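Local coordinates for Lmo2125 protein (Listeria monocytogenes serovar 1/2a, PDB 5TU0) that binds maltose and, as a lipoprotein of the bacterial solute-binding protein 1 family, probably hands the sugar to a membrane transporter for uptake, at residues T161-Y164 with F165-G168; A202-W205 with F206-W210; E334-K337 with N338-P341; P346-S349 with E350-T353; D375-K378 with V379-N383. The protein carries 2 engineered substitutions. All coordinates share one frame; numbering follows the deposited sequence.

Interaction 1: residues T161-Y164 with F165-G168; sequences TDFY and FSYG. With GLC (alpha-D-glucopyranose), chain B.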
loop_
_atom_site.group_PDB
_atom_site.type_symbol
_atom_site.label_atom_id
_atom_site.label_comp_id
_atom_site.label_asym_id
_atom_site.label_seq_id
_atom_site.Cartn_x
_atom_site.Cartn_y
_atom_site.Cartn_z
ATOM N N THR A 161 4.414 7.902 -13.491
ATOM C CA THR A 161 4.363 9.332 -13.155
ATOM C C THR A 161 3.927 9.496 -11.695
ATOM O O THR A 161 4.134 10.547 -11.098
ATOM C CB THR A 161 3.393 10.135 -14.035
ATOM O OG1 THR A 161 2.109 9.495 -14.058
ATOM C CG2 THR A 161 3.926 10.235 -15.451
ATOM N N ASP A 162 3.291 8.457 -11.151
ATOM C CA ASP A 162 2.804 8.447 -9.778
ATOM C C ASP A 162 3.909 7.833 -8.898
ATOM O O ASP A 162 4.251 6.649 -9.034
ATOM C CB ASP A 162 1.500 7.634 -9.717
ATOM C CG ASP A 162 0.790 7.718 -8.369
ATOM O OD1 ASP A 162 1.455 7.804 -7.322
ATOM O OD2 ASP A 162 -0.458 7.637 -8.367
ATOM N N PHE A 163 4.471 8.640 -8.001
ATOM C CA PHE A 163 5.536 8.168 -7.125
ATOM C C PHE A 163 5.142 6.952 -6.303
ATOM O O PHE A 163 5.988 6.136 -5.980
ATOM C CB PHE A 163 6.005 9.292 -6.214
ATOM C CG PHE A 163 7.128 8.910 -5.318
ATOM C CD1 PHE A 163 8.367 8.588 -5.845
ATOM C CD2 PHE A 163 6.973 8.942 -3.930
ATOM C CE1 PHE A 163 9.420 8.255 -5.015
ATOM C CE2 PHE A 163 8.029 8.607 -3.102
ATOM C CZ PHE A 163 9.247 8.270 -3.648
ATOM N N TYR A 164 3.866 6.812 -5.966
ATOM C CA TYR A 164 3.447 5.609 -5.240
ATOM C C TYR A 164 3.791 4.327 -6.024
ATOM O O TYR A 164 4.162 3.303 -5.441
ATOM C CB TYR A 164 1.957 5.661 -4.888
ATOM C CG TYR A 164 1.525 4.466 -4.092
ATOM C CD1 TYR A 164 1.719 4.413 -2.717
ATOM C CD2 TYR A 164 0.964 3.367 -4.720
ATOM C CE1 TYR A 164 1.339 3.294 -1.990
ATOM C CE2 TYR A 164 0.587 2.255 -4.010
ATOM C CZ TYR A 164 0.774 2.225 -2.651
ATOM O OH TYR A 164 0.392 1.101 -1.969
ATOM N N PHE A 165 3.641 4.390 -7.343
ATOM C CA PHE A 165 3.969 3.282 -8.228
ATOM C C PHE A 165 5.453 3.160 -8.554
ATOM O O PHE A 165 6.021 2.063 -8.492
ATOM C CB PHE A 165 3.154 3.403 -9.531
ATOM C CG PHE A 165 1.711 3.063 -9.356
ATOM C CD1 PHE A 165 0.834 3.972 -8.801
ATOM C CD2 PHE A 165 1.224 1.828 -9.757
ATOM C CE1 PHE A 165 -0.506 3.658 -8.621
ATOM C CE2 PHE A 165 -0.117 1.502 -9.585
ATOM C CZ PHE A 165 -0.983 2.414 -9.020
ATOM N N SER A 166 6.094 4.283 -8.878
ATOM C CA SER A 166 7.495 4.245 -9.252
ATOM C C SER A 166 8.487 4.093 -8.112
ATOM O O SER A 166 9.641 3.731 -8.370
ATOM C CB SER A 166 7.871 5.482 -10.074
ATOM O OG SER A 166 7.756 6.648 -9.285
ATOM N N TYR A 167 8.071 4.358 -6.871
ATOM C CA TYR A 167 9.008 4.260 -5.749
ATOM C C TYR A 167 9.759 2.941 -5.695
ATOM O O TYR A 167 10.978 2.930 -5.529
ATOM C CB TYR A 167 8.340 4.512 -4.396
ATOM C CG TYR A 167 9.322 4.272 -3.278
ATOM C CD1 TYR A 167 10.424 5.109 -3.115
ATOM C CD2 TYR A 167 9.195 3.189 -2.426
ATOM C CE1 TYR A 167 11.345 4.889 -2.123
ATOM C CE2 TYR A 167 10.121 2.966 -1.418
ATOM C CZ TYR A 167 11.186 3.822 -1.274
ATOM O OH TYR A 167 12.116 3.621 -0.299
ATOM N N GLY A 168 9.042 1.828 -5.851
ATOM C CA GLY A 168 9.666 0.522 -5.820
ATOM C C GLY A 168 10.733 0.269 -6.874
ATOM O O GLY A 168 11.596 -0.578 -6.681
HETATM C C1 GLC B . -3.442 3.227 -2.290
HETATM C C2 GLC B . -2.702 3.316 -0.952
HETATM C C3 GLC B . -2.492 4.764 -0.525
HETATM C C4 GLC B . -1.817 5.543 -1.652
HETATM C C5 GLC B . -2.652 5.433 -2.927
HETATM C C6 GLC B . -2.006 6.204 -4.078
HETATM O O2 GLC B . -3.433 2.617 0.062
HETATM O O3 GLC B . -1.693 4.804 0.664
HETATM O O4 GLC B . -1.640 6.916 -1.282
HETATM O O5 GLC B . -2.805 4.051 -3.280
HETATM O O6 GLC B . -2.586 5.820 -5.332
HETATM O O HOH W 1 6.271 1.016 -5.968
#
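Y164 turns the edge of its ring toward the face of F165, with centroids 5.9 Å apart and planes at 78°, a T-shaped pair at the start of helix 163-172. The tyrosine also lays one ring face against the bound glucose, whose C4 sits 3.9 Å from Y164 CD1. On another side of the same turn, F163 and Y167 lie side by side and point the same way. Y167 CB stands over the F163 face, 4.1 Å from the ring centroid, in a CH-pi contact, and F163 CZ meets Y167 CD1 at 3.4 Å. D162, the N-cap, positions this first turn. With its CG anti to the backbone N (chi1 -172°), OD1 accepts from Y164 N at 2.9 Å, on its anti side and 24° out of the carboxylate plane, while CG meets the edge of the F165 ring. D162 O takes S166 N. In the second shell, K159 forms a salt bridge with D162 OD2, and L116 of strand 105-121 touches both Y164 and F165. An acid suits the N-cap because the first N-H groups of a helix have no carbonyl of an earlier turn to bond. Y164 meets the sugar mainly by apolar contact over its face.

Interaction 2: residues A202-W205 with F206-W210; sequences ATKW and FQDVW
W205 O gathers two backbone donors at the end of helix 193-208: V209 N at 3.1 Å and W210 N at 2.9 Å. The second bond is the straighter and arrives nearly along the C=O axis, whereas V209 N stands above the carbonyl plane. Before this point the helix keeps its regular pattern, F206 N binding A202 O, Q207 N binding T203 O and D208 N binding K204 O. V209 is the first residue to leave helical backbone angles, and the wider turn closed by W210 N folds the second indole back over the first tryptophan.

There W205 CB sits over the six-membered ring of W210, 3.8 Å from its centroid and only 4° off the ring normal, a CH-pi contact. The two indoles themselves meet obliquely, with planes at 44° and W205 CE3 lying 3.4 Å from W210 NE1. W210 CZ3 stands over the centre of the F206 ring. V209 completes the cluster: its CG1, swung beside the carbonyl carbon (chi1 174°), comes 3.7 Å from W205 CE3. On the side toward helix 348-363, T203 CG2 packs on Q207 CG at 3.9 Å, and Q207 NE2 donates to A363 O.

A tryptophan suits each place: its wide faces and edges pack while its one N-H still finds an acceptor, Y201 OH for W205 NE1 and F156 O for W210 NE1. W205 meets both F156 and W160 edge-to-face, and W210 also meets the W160 ring. Helix 132-138 touches W205, and helix 348-363 touches A202, T203 and F206.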
loop_
_atom_site.group_PDB
_atom_site.type_symbol
_atom_site.label_atom_id
_atom_site.label_comp_id
_atom_site.label_asym_id
_atom_site.label_seq_id
_atom_site.Cartn_x
_atom_site.Cartn_y
_atom_site.Cartn_z
ATOM N N ALA A 202 13.189 4.211 -15.967
ATOM C CA ALA A 202 11.795 4.621 -16.222
ATOM C C ALA A 202 11.677 5.511 -17.462
ATOM O O ALA A 202 10.764 5.349 -18.272
ATOM C CB ALA A 202 11.202 5.332 -15.006
ATOM N N THR A 203 12.623 6.438 -17.601
ATOM C CA THR A 203 12.624 7.378 -18.690
ATOM C C THR A 203 12.720 6.648 -20.041
ATOM O O THR A 203 12.119 7.100 -21.022
ATOM C CB THR A 203 13.749 8.422 -18.485
ATOM O OG1 THR A 203 13.507 9.139 -17.248
ATOM C CG2 THR A 203 13.805 9.423 -19.609
ATOM N N LYS A 204 13.442 5.528 -20.081
ATOM C CA LYS A 204 13.569 4.746 -21.329
ATOM C C LYS A 204 12.189 4.227 -21.760
ATOM O O LYS A 204 11.850 4.259 -22.949
ATOM C CB LYS A 204 14.540 3.566 -21.175
ATOM C CG LYS A 204 15.978 3.901 -20.796
ATOM C CD LYS A 204 16.739 4.668 -21.857
ATOM C CE LYS A 204 18.199 4.851 -21.449
ATOM N NZ LYS A 204 18.894 5.822 -22.350
ATOM N N TRP A 205 11.394 3.744 -20.799
ATOM C CA TRP A 205 10.036 3.278 -21.118
ATOM C C TRP A 205 9.165 4.437 -21.610
ATOM O O TRP A 205 8.504 4.326 -22.647
ATOM C CB TRP A 205 9.388 2.572 -19.929
ATOM C CG TRP A 205 9.886 1.152 -19.743
ATOM C CD1 TRP A 205 10.997 0.741 -19.038
ATOM C CD2 TRP A 205 9.278 -0.041 -20.265
ATOM N NE1 TRP A 205 11.115 -0.635 -19.110
ATOM C CE2 TRP A 205 10.075 -1.135 -19.855
ATOM C CE3 TRP A 205 8.145 -0.289 -21.055
ATOM C CZ2 TRP A 205 9.767 -2.461 -20.199
ATOM C CZ3 TRP A 205 7.845 -1.595 -21.400
ATOM C CH2 TRP A 205 8.653 -2.670 -20.954
ATOM N N PHE A 206 9.183 5.556 -20.888
ATOM C CA PHE A 206 8.403 6.746 -21.311
ATOM C C PHE A 206 8.769 7.269 -22.689
ATOM O O PHE A 206 7.879 7.574 -23.511
ATOM C CB PHE A 206 8.603 7.900 -20.324
ATOM C CG PHE A 206 7.836 7.740 -19.065
ATOM C CD1 PHE A 206 6.461 7.825 -19.091
ATOM C CD2 PHE A 206 8.483 7.565 -17.843
ATOM C CE1 PHE A 206 5.721 7.711 -17.939
ATOM C CE2 PHE A 206 7.746 7.424 -16.686
ATOM C CZ PHE A 206 6.364 7.509 -16.727
ATOM N N GLN A 207 10.076 7.362 -22.934
ATOM C CA GLN A 207 10.593 7.971 -24.152
ATOM C C GLN A 207 10.692 7.043 -25.379
ATOM O O GLN A 207 10.459 7.498 -26.504
ATOM C CB GLN A 207 11.941 8.642 -23.849
ATOM C CG GLN A 207 11.810 9.884 -22.973
ATOM C CD GLN A 207 11.162 11.059 -23.713
ATOM O OE1 GLN A 207 11.559 11.389 -24.833
ATOM N NE2 GLN A 207 10.177 11.707 -23.082
ATOM N N ASP A 208 10.984 5.754 -25.165
ATOM C CA ASP A 208 11.180 4.810 -26.281
ATOM C C ASP A 208 10.073 3.811 -26.559
ATOM O O ASP A 208 10.040 3.234 -27.643
ATOM C CB ASP A 208 12.442 3.971 -26.048
ATOM C CG ASP A 208 13.685 4.806 -25.860
ATOM O OD1 ASP A 208 13.684 5.997 -26.184
ATOM O OD2 ASP A 208 14.681 4.247 -25.383
ATOM N N VAL A 209 9.183 3.583 -25.615
ATOM C CA VAL A 209 8.198 2.515 -25.771
ATOM C C VAL A 209 6.752 2.975 -25.672
ATOM O O VAL A 209 5.931 2.675 -26.513
ATOM C CB VAL A 209 8.400 1.484 -24.624
ATOM C CG1 VAL A 209 7.326 0.399 -24.621
ATOM C CG2 VAL A 209 9.788 0.876 -24.675
ATOM N N TRP A 210 6.441 3.719 -24.624
ATOM C CA TRP A 210 5.056 4.032 -24.352
ATOM C C TRP A 210 4.340 5.135 -25.144
ATOM O O TRP A 210 4.963 6.098 -25.607
ATOM C CB TRP A 210 4.885 4.339 -22.859
ATOM C CG TRP A 210 5.048 3.185 -21.969
ATOM C CD1 TRP A 210 4.776 1.865 -22.251
ATOM C CD2 TRP A 210 5.370 3.234 -20.573
ATOM N NE1 TRP A 210 4.988 1.091 -21.129
ATOM C CE2 TRP A 210 5.352 1.906 -20.091
ATOM C CE3 TRP A 210 5.722 4.268 -19.696
ATOM C CZ2 TRP A 210 5.647 1.589 -18.766
ATOM C CZ3 TRP A 210 6.021 3.941 -18.357
ATOM C CH2 TRP A 210 5.984 2.617 -17.921
#

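Interaction 3: residues E334-K337 with N338-P341; sequences EQYK and NAQP
Q335 and N338 cross at about a right angle: Q335 sends CG out on the side opposite its backbone N (chi1 -170°) and then bends at chi2 (63°), and N338 holds CG beside its own backbone N (chi1 -55°). The result is an approach of Q335 NE2 to N338 CB at 4.1 Å. The other end of the glutamine amide, OE1, accepts from I258 N, which fixes the direction of the group.

The backbone itself leaves helix 327-336 through short-range bonds. N338 N reaches Q335 O at 2.9 Å, and A339 N reaches Y336 O at 3.0 Å, closing a type I beta turn from Y336 to A339. Both donors stand above the plane of the carbonyl they meet, as is usual for bonds from residue i+3 back to i. A339 brings CB to 4.4 Å from Y336 CD1, and a small methyl fits well beside the large ring. At the tyrosine's far end the hydroxyl is bonded to D96 and Q99 of helix 94-99.

On the more polar side, a water links two side chains. It donates to E334 OE2 at 2.6 Å and, weakly, to N338 OD1 at 3.4 Å. A carboxylate and an amide, each with an oxygen acceptor to offer, suit such a bridge. Q335, Y336 and A339 all touch strand 105-121, and K95 donates to A339 O.

The i+3 to i bonds and the type I turn end the helical run, and extended A339 leads into the loop between helices 327-336 and 348-363.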
loop_
_atom_site.group_PDB
_atom_site.type_symbol
_atom_site.label_atom_id
_atom_site.label_comp_id
_atom_site.label_asym_id
_atom_site.label_seq_id
_atom_site.Cartn_x
_atom_site.Cartn_y
_atom_site.Cartn_z
ATOM N N GLU A 334 4.118 -12.884 -1.677
ATOM C CA GLU A 334 5.469 -12.981 -2.214
ATOM C C GLU A 334 6.096 -11.612 -2.380
ATOM O O GLU A 334 7.228 -11.394 -1.960
ATOM C CB GLU A 334 5.451 -13.710 -3.566
ATOM C CG GLU A 334 6.815 -13.968 -4.186
ATOM C CD GLU A 334 7.712 -14.842 -3.324
ATOM O OE1 GLU A 334 7.197 -15.742 -2.618
ATOM O OE2 GLU A 334 8.946 -14.629 -3.377
ATOM N N GLN A 335 5.355 -10.686 -2.969
ATOM C CA GLN A 335 5.891 -9.345 -3.202
ATOM C C GLN A 335 6.117 -8.586 -1.887
ATOM O O GLN A 335 7.076 -7.828 -1.749
ATOM C CB GLN A 335 4.983 -8.542 -4.129
ATOM C CG GLN A 335 5.613 -7.249 -4.596
ATOM C CD GLN A 335 6.864 -7.491 -5.418
ATOM O OE1 GLN A 335 6.897 -8.365 -6.280
ATOM N NE2 GLN A 335 7.898 -6.716 -5.153
ATOM N N TYR A 336 5.259 -8.828 -0.904
ATOM C CA TYR A 336 5.377 -8.129 0.383
ATOM C C TYR A 336 6.741 -8.381 1.044
ATOM O O TYR A 336 7.246 -7.527 1.775
ATOM C CB TYR A 336 4.216 -8.528 1.307
ATOM C CG TYR A 336 3.993 -7.587 2.450
ATOM C CD1 TYR A 336 3.289 -6.393 2.264
ATOM C CD2 TYR A 336 4.454 -7.886 3.718
ATOM C CE1 TYR A 336 3.057 -5.531 3.321
ATOM C CE2 TYR A 336 4.228 -7.034 4.775
ATOM C CZ TYR A 336 3.541 -5.859 4.567
ATOM O OH TYR A 336 3.340 -5.026 5.636
ATOM N N LYS A 337 7.356 -9.531 0.746
ATOM C CA LYS A 337 8.685 -9.870 1.279
ATOM C C LYS A 337 9.712 -8.808 0.899
ATOM O O LYS A 337 10.655 -8.570 1.643
ATOM C CB LYS A 337 9.188 -11.219 0.749
ATOM C CG LYS A 337 8.351 -12.431 1.113
ATOM C CD LYS A 337 8.890 -13.653 0.389
ATOM C CE LYS A 337 7.978 -14.849 0.536
ATOM N NZ LYS A 337 7.810 -15.247 1.956
ATOM N N ASN A 338 9.504 -8.171 -0.247
ATOM C CA ASN A 338 10.424 -7.144 -0.743
ATOM C C ASN A 338 9.902 -5.716 -0.573
ATOM O O ASN A 338 10.545 -4.782 -1.026
ATOM C CB ASN A 338 10.716 -7.411 -2.229
ATOM C CG ASN A 338 11.247 -8.812 -2.476
ATOM O OD1 ASN A 338 10.667 -9.581 -3.239
ATOM N ND2 ASN A 338 12.311 -9.157 -1.810
ATOM N N ALA A 339 8.744 -5.546 0.072
ATOM C CA ALA A 339 8.172 -4.215 0.278
ATOM C C ALA A 339 8.641 -3.602 1.593
ATOM O O ALA A 339 8.805 -4.322 2.586
ATOM C CB ALA A 339 6.653 -4.289 0.268
ATOM N N GLN A 340 8.855 -2.281 1.595
ATOM C CA GLN A 340 9.241 -1.576 2.817
ATOM C C GLN A 340 8.158 -0.616 3.256
ATOM O O GLN A 340 7.468 -0.041 2.425
ATOM C CB GLN A 340 10.549 -0.803 2.678
ATOM C CG GLN A 340 10.635 0.161 1.518
ATOM C CD GLN A 340 11.169 -0.498 0.276
ATOM O OE1 GLN A 340 10.617 -1.472 -0.199
ATOM N NE2 GLN A 340 12.266 0.032 -0.248
ATOM N N PRO A 341 8.000 -0.432 4.578
ATOM C CA PRO A 341 6.989 0.515 5.026
ATOM C C PRO A 341 7.254 1.933 4.524
ATOM O O PRO A 341 8.411 2.359 4.456
ATOM C CB PRO A 341 7.133 0.496 6.566
ATOM C CG PRO A 341 7.798 -0.772 6.885
ATOM C CD PRO A 341 8.637 -1.143 5.711
HETATM O O HOH W 2 10.423 -12.793 -4.371
#

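Interaction 4: residues P346-S349 with E350-T353; sequences PEMS and EVWT
M348 reaches both V351 and W352, and its path can be followed atom by atom. From CB the chain sets out with CG pointing opposite the backbone N (chi1 -175°) and bends at chi2 (63°), a course that carries it along the helix toward its later neighbours. CG passes 4.2 Å from W352 NE1. SD lies 4.0 Å from V351 CG2, and the terminal CE settles over one face of the indole, offset toward the rim and 3.6 Å from W352 CZ2. A flexible, unbranched thioether suits this place because its free rotations let SD meet the valine while CE reaches the ring.

The backbone of this first turn is bonded over three residues: E350 N meets E347 O at 3.1 Å and V351 N meets M348 O at 3.0 Å, each donor well above the carbonyl plane. On the polar side, S349 OG lies 2.9 Å from E350 OE2 and is hydrogen-bonded to Y388 OH. E350 OE1 forms a salt bridge with K387.

The segment opens helix 348-363 between two neighbours. E347 and E350 face helix 369-387 at V384, with N383 also against E350, while V351 and W352 pack on F163 of helix 163-172, and the W352 side chain is about 5 Å from a bound glucose.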
loop_
_atom_site.group_PDB
_atom_site.type_symbol
_atom_site.label_atom_id
_atom_site.label_comp_id
_atom_site.label_asym_id
_atom_site.label_seq_id
_atom_site.Cartn_x
_atom_site.Cartn_y
_atom_site.Cartn_z
ATOM N N PRO A 346 5.794 12.846 10.078
ATOM C CA PRO A 346 5.098 13.983 9.453
ATOM C C PRO A 346 5.704 14.507 8.163
ATOM O O PRO A 346 4.964 14.868 7.230
ATOM C CB PRO A 346 5.177 15.072 10.536
ATOM C CG PRO A 346 5.254 14.315 11.802
ATOM C CD PRO A 346 6.146 13.155 11.482
ATOM N N GLU A 347 7.033 14.531 8.103
ATOM C CA GLU A 347 7.743 15.088 6.954
ATOM C C GLU A 347 7.449 14.366 5.620
ATOM O O GLU A 347 7.808 14.866 4.562
ATOM C CB GLU A 347 9.253 15.134 7.207
ATOM C CG GLU A 347 9.718 16.096 8.314
ATOM C CD GLU A 347 9.626 15.582 9.744
ATOM O OE1 GLU A 347 9.053 14.489 10.010
ATOM O OE2 GLU A 347 10.155 16.314 10.625
ATOM N N MET A 348 6.832 13.189 5.685
ATOM C CA MET A 348 6.478 12.431 4.472
ATOM C C MET A 348 5.506 13.251 3.613
ATOM O O MET A 348 5.479 13.127 2.389
ATOM C CB MET A 348 5.852 11.074 4.839
ATOM C CG MET A 348 5.569 10.174 3.644
ATOM S SD MET A 348 7.068 9.692 2.765
ATOM C CE MET A 348 6.366 9.195 1.171
ATOM N N SER A 349 4.727 14.114 4.256
ATOM C CA SER A 349 3.796 14.959 3.520
ATOM C C SER A 349 4.495 15.830 2.472
ATOM O O SER A 349 3.888 16.146 1.474
ATOM C CB SER A 349 2.981 15.848 4.472
ATOM O OG SER A 349 3.814 16.799 5.098
ATOM N N GLU A 350 5.773 16.176 2.677
ATOM C CA GLU A 350 6.507 17.046 1.754
ATOM C C GLU A 350 7.104 16.272 0.580
ATOM O O GLU A 350 7.446 16.847 -0.433
ATOM C CB GLU A 350 7.594 17.813 2.512
ATOM C CG GLU A 350 7.036 18.543 3.735
ATOM C CD GLU A 350 5.844 19.417 3.392
ATOM O OE1 GLU A 350 5.918 20.178 2.397
ATOM O OE2 GLU A 350 4.827 19.321 4.104
ATOM N N VAL A 351 7.201 14.961 0.708
ATOM C CA VAL A 351 7.756 14.145 -0.365
ATOM C C VAL A 351 6.885 14.123 -1.632
ATOM O O VAL A 351 7.411 14.192 -2.738
ATOM C CB VAL A 351 8.032 12.717 0.140
ATOM C CG1 VAL A 351 8.491 11.791 -0.989
ATOM C CG2 VAL A 351 9.085 12.761 1.240
ATOM N N TRP A 352 5.565 14.063 -1.458
ATOM C CA TRP A 352 4.619 13.911 -2.602
ATOM C C TRP A 352 4.703 14.928 -3.738
ATOM O O TRP A 352 4.904 14.538 -4.890
ATOM C CB TRP A 352 3.181 13.774 -2.081
ATOM C CG TRP A 352 3.057 12.611 -1.156
ATOM C CD1 TRP A 352 2.863 12.656 0.193
ATOM C CD2 TRP A 352 3.186 11.223 -1.501
ATOM N NE1 TRP A 352 2.838 11.381 0.704
ATOM C CE2 TRP A 352 3.038 10.484 -0.311
ATOM C CE3 TRP A 352 3.394 10.531 -2.711
ATOM C CZ2 TRP A 352 3.091 9.092 -0.285
ATOM C CZ3 TRP A 352 3.451 9.143 -2.689
ATOM C CH2 TRP A 352 3.298 8.437 -1.479
ATOM N N THR A 353 4.592 16.219 -3.442
ATOM C CA THR A 353 4.674 17.235 -4.495
ATOM C C THR A 353 6.052 17.275 -5.147
ATOM O O THR A 353 6.163 17.390 -6.379
ATOM C CB THR A 353 4.266 18.630 -3.980
ATOM O OG1 THR A 353 5.026 18.958 -2.811
ATOM C CG2 THR A 353 2.798 18.627 -3.615
#

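Interaction 5: residues D375-K378 with V379-N383; sequences DAVK and VIEDN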
loop_
_atom_site.group_PDB
_atom_site.type_symbol
_atom_site.label_atom_id
_atom_site.label_comp_id
_atom_site.label_asym_id
_atom_site.label_seq_id
_atom_site.Cartn_x
_atom_site.Cartn_y
_atom_site.Cartn_z
ATOM N N ASP A 375 16.871 18.640 -8.273
ATOM C CA ASP A 375 15.981 19.801 -8.134
ATOM C C ASP A 375 14.792 19.489 -7.216
ATOM O O ASP A 375 14.427 20.299 -6.371
ATOM C CB ASP A 375 15.479 20.291 -9.505
ATOM C CG ASP A 375 16.598 20.851 -10.390
ATOM O OD1 ASP A 375 17.702 21.111 -9.888
ATOM O OD2 ASP A 375 16.368 21.032 -11.615
ATOM N N ALA A 376 14.211 18.305 -7.376
ATOM C CA ALA A 376 13.061 17.903 -6.566
ATOM C C ALA A 376 13.478 17.687 -5.106
ATOM O O ALA A 376 12.759 18.086 -4.198
ATOM C CB ALA A 376 12.434 16.653 -7.133
ATOM N N VAL A 377 14.645 17.096 -4.877
ATOM C CA VAL A 377 15.089 16.879 -3.497
ATOM C C VAL A 377 15.309 18.237 -2.802
ATOM O O VAL A 377 14.998 18.385 -1.607
ATOM C CB VAL A 377 16.311 15.949 -3.431
ATOM C CG1 VAL A 377 16.960 15.966 -2.048
ATOM C CG2 VAL A 377 15.884 14.537 -3.806
ATOM N N LYS A 378 15.821 19.230 -3.540
ATOM C CA LYS A 378 16.009 20.557 -2.957
ATOM C C LYS A 378 14.647 21.149 -2.562
ATOM O O LYS A 378 14.534 21.790 -1.527
ATOM C CB LYS A 378 16.792 21.503 -3.891
ATOM C CG LYS A 378 17.055 22.856 -3.255
ATOM C CD LYS A 378 18.187 23.628 -3.941
ATOM C CE LYS A 378 18.622 24.818 -3.090
ATOM N NZ LYS A 378 19.892 25.429 -3.581
ATOM N N VAL A 379 13.617 20.906 -3.361
ATOM C CA VAL A 379 12.261 21.384 -3.036
ATOM C C VAL A 379 11.777 20.733 -1.736
ATOM O O VAL A 379 11.262 21.406 -0.840
ATOM C CB VAL A 379 11.257 21.087 -4.175
ATOM C CG1 VAL A 379 9.814 21.303 -3.739
ATOM C CG2 VAL A 379 11.565 21.931 -5.402
ATOM N N ILE A 380 11.962 19.424 -1.640
ATOM C CA ILE A 380 11.501 18.679 -0.467
ATOM C C ILE A 380 12.239 19.143 0.805
ATOM O O ILE A 380 11.604 19.439 1.817
ATOM C CB ILE A 380 11.674 17.161 -0.695
ATOM C CG1 ILE A 380 10.810 16.695 -1.884
ATOM C CG2 ILE A 380 11.308 16.384 0.558
ATOM C CD1 ILE A 380 11.089 15.276 -2.325
ATOM N N GLU A 381 13.570 19.208 0.721
ATOM C CA GLU A 381 14.448 19.638 1.817
ATOM C C GLU A 381 14.073 20.996 2.359
ATOM O O GLU A 381 14.030 21.203 3.581
ATOM C CB GLU A 381 15.896 19.749 1.341
ATOM C CG GLU A 381 16.594 18.433 1.134
ATOM C CD GLU A 381 18.010 18.594 0.607
ATOM O OE1 GLU A 381 18.372 19.675 0.081
ATOM O OE2 GLU A 381 18.759 17.616 0.725
ATOM N N ASP A 382 13.819 21.923 1.442
ATOM C CA ASP A 382 13.464 23.278 1.819
ATOM C C ASP A 382 12.111 23.299 2.507
ATOM O O ASP A 382 11.954 23.986 3.507
ATOM C CB ASP A 382 13.539 24.241 0.619
ATOM C CG ASP A 382 14.983 24.517 0.177
ATOM O OD1 ASP A 382 15.928 24.067 0.872
ATOM O OD2 ASP A 382 15.187 25.185 -0.865
ATOM N N ASN A 383 11.149 22.539 1.990
ATOM C CA ASN A 383 9.830 22.447 2.653
ATOM C C ASN A 383 9.922 21.818 4.040
ATOM O O ASN A 383 9.249 22.271 4.963
ATOM C CB ASN A 383 8.825 21.691 1.797
ATOM C CG ASN A 383 8.275 22.540 0.669
ATOM O OD1 ASN A 383 8.154 23.760 0.799
ATOM N ND2 ASN A 383 7.909 21.901 -0.433
#
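V377 O and E381 N form the straightest of four backbone bonds in the middle of helix 369-387, 2.9 Å long with an N-H...O angle of 172°. V379 N is satisfied by D375 O at 3.2 Å, I380 N by A376 O at 3.0 Å, and D382 N by K378 O at 3.1 Å. Within 379-383, N383 N donates to V379 O. Each of these amides therefore has its partner one turn back, the rule of a regular alpha helix.

The side chains mostly add carbon contacts against this frame. E381 stays extended beyond CG, and its OE2 comes 3.7 Å from V377 CG1, an apolar methyl beside a carboxylate rather than a polar bond. K378 is also extended, its CG lying beside the carbonyl carbon (chi1 -177°) and 3.8 Å from D382 OD2 as the two chains cross obliquely. The charged ends do not touch: K378 NZ is 5.4 Å from D382 OD2, near enough for a mild attraction that solvent would probably weaken. D375 has its own partner, OD2 forming a salt bridge with K367, and E381 O accepts from T385 OG1. Charged residues suit this outer surface, where both lysine and acids can meet water.

The inner side is mainly apolar: V377 and I380, with E381 beside them, touch I188 of strand 187-189, and V377 also rests on L190. A376, small enough to let helices approach, touches L358 of helix 348-363, the helix that precedes this one in the chain, and N383 meets E350 of the same helix.

The five contacts follow one another along the chain in numerical order, each within one helix or at one of its ends. Interaction 1, on helix 163-172, touches three of the others: interaction 2 through T161 and F206, interaction 3 through Y167 and Q340, and interaction 4 through F163 with V351 and W352, at centre distances of about 14 to 15 Å. Interactions 4 and 5, about 10 Å apart between centres, join the consecutive helices 348-363 and 369-387. Interactions 2 and 4 lie about 27 Å apart between centres and do not touch. Packing thus runs from the sugar pocket at Y164, through helix 348-363, to the C-terminal helix at the outer surface.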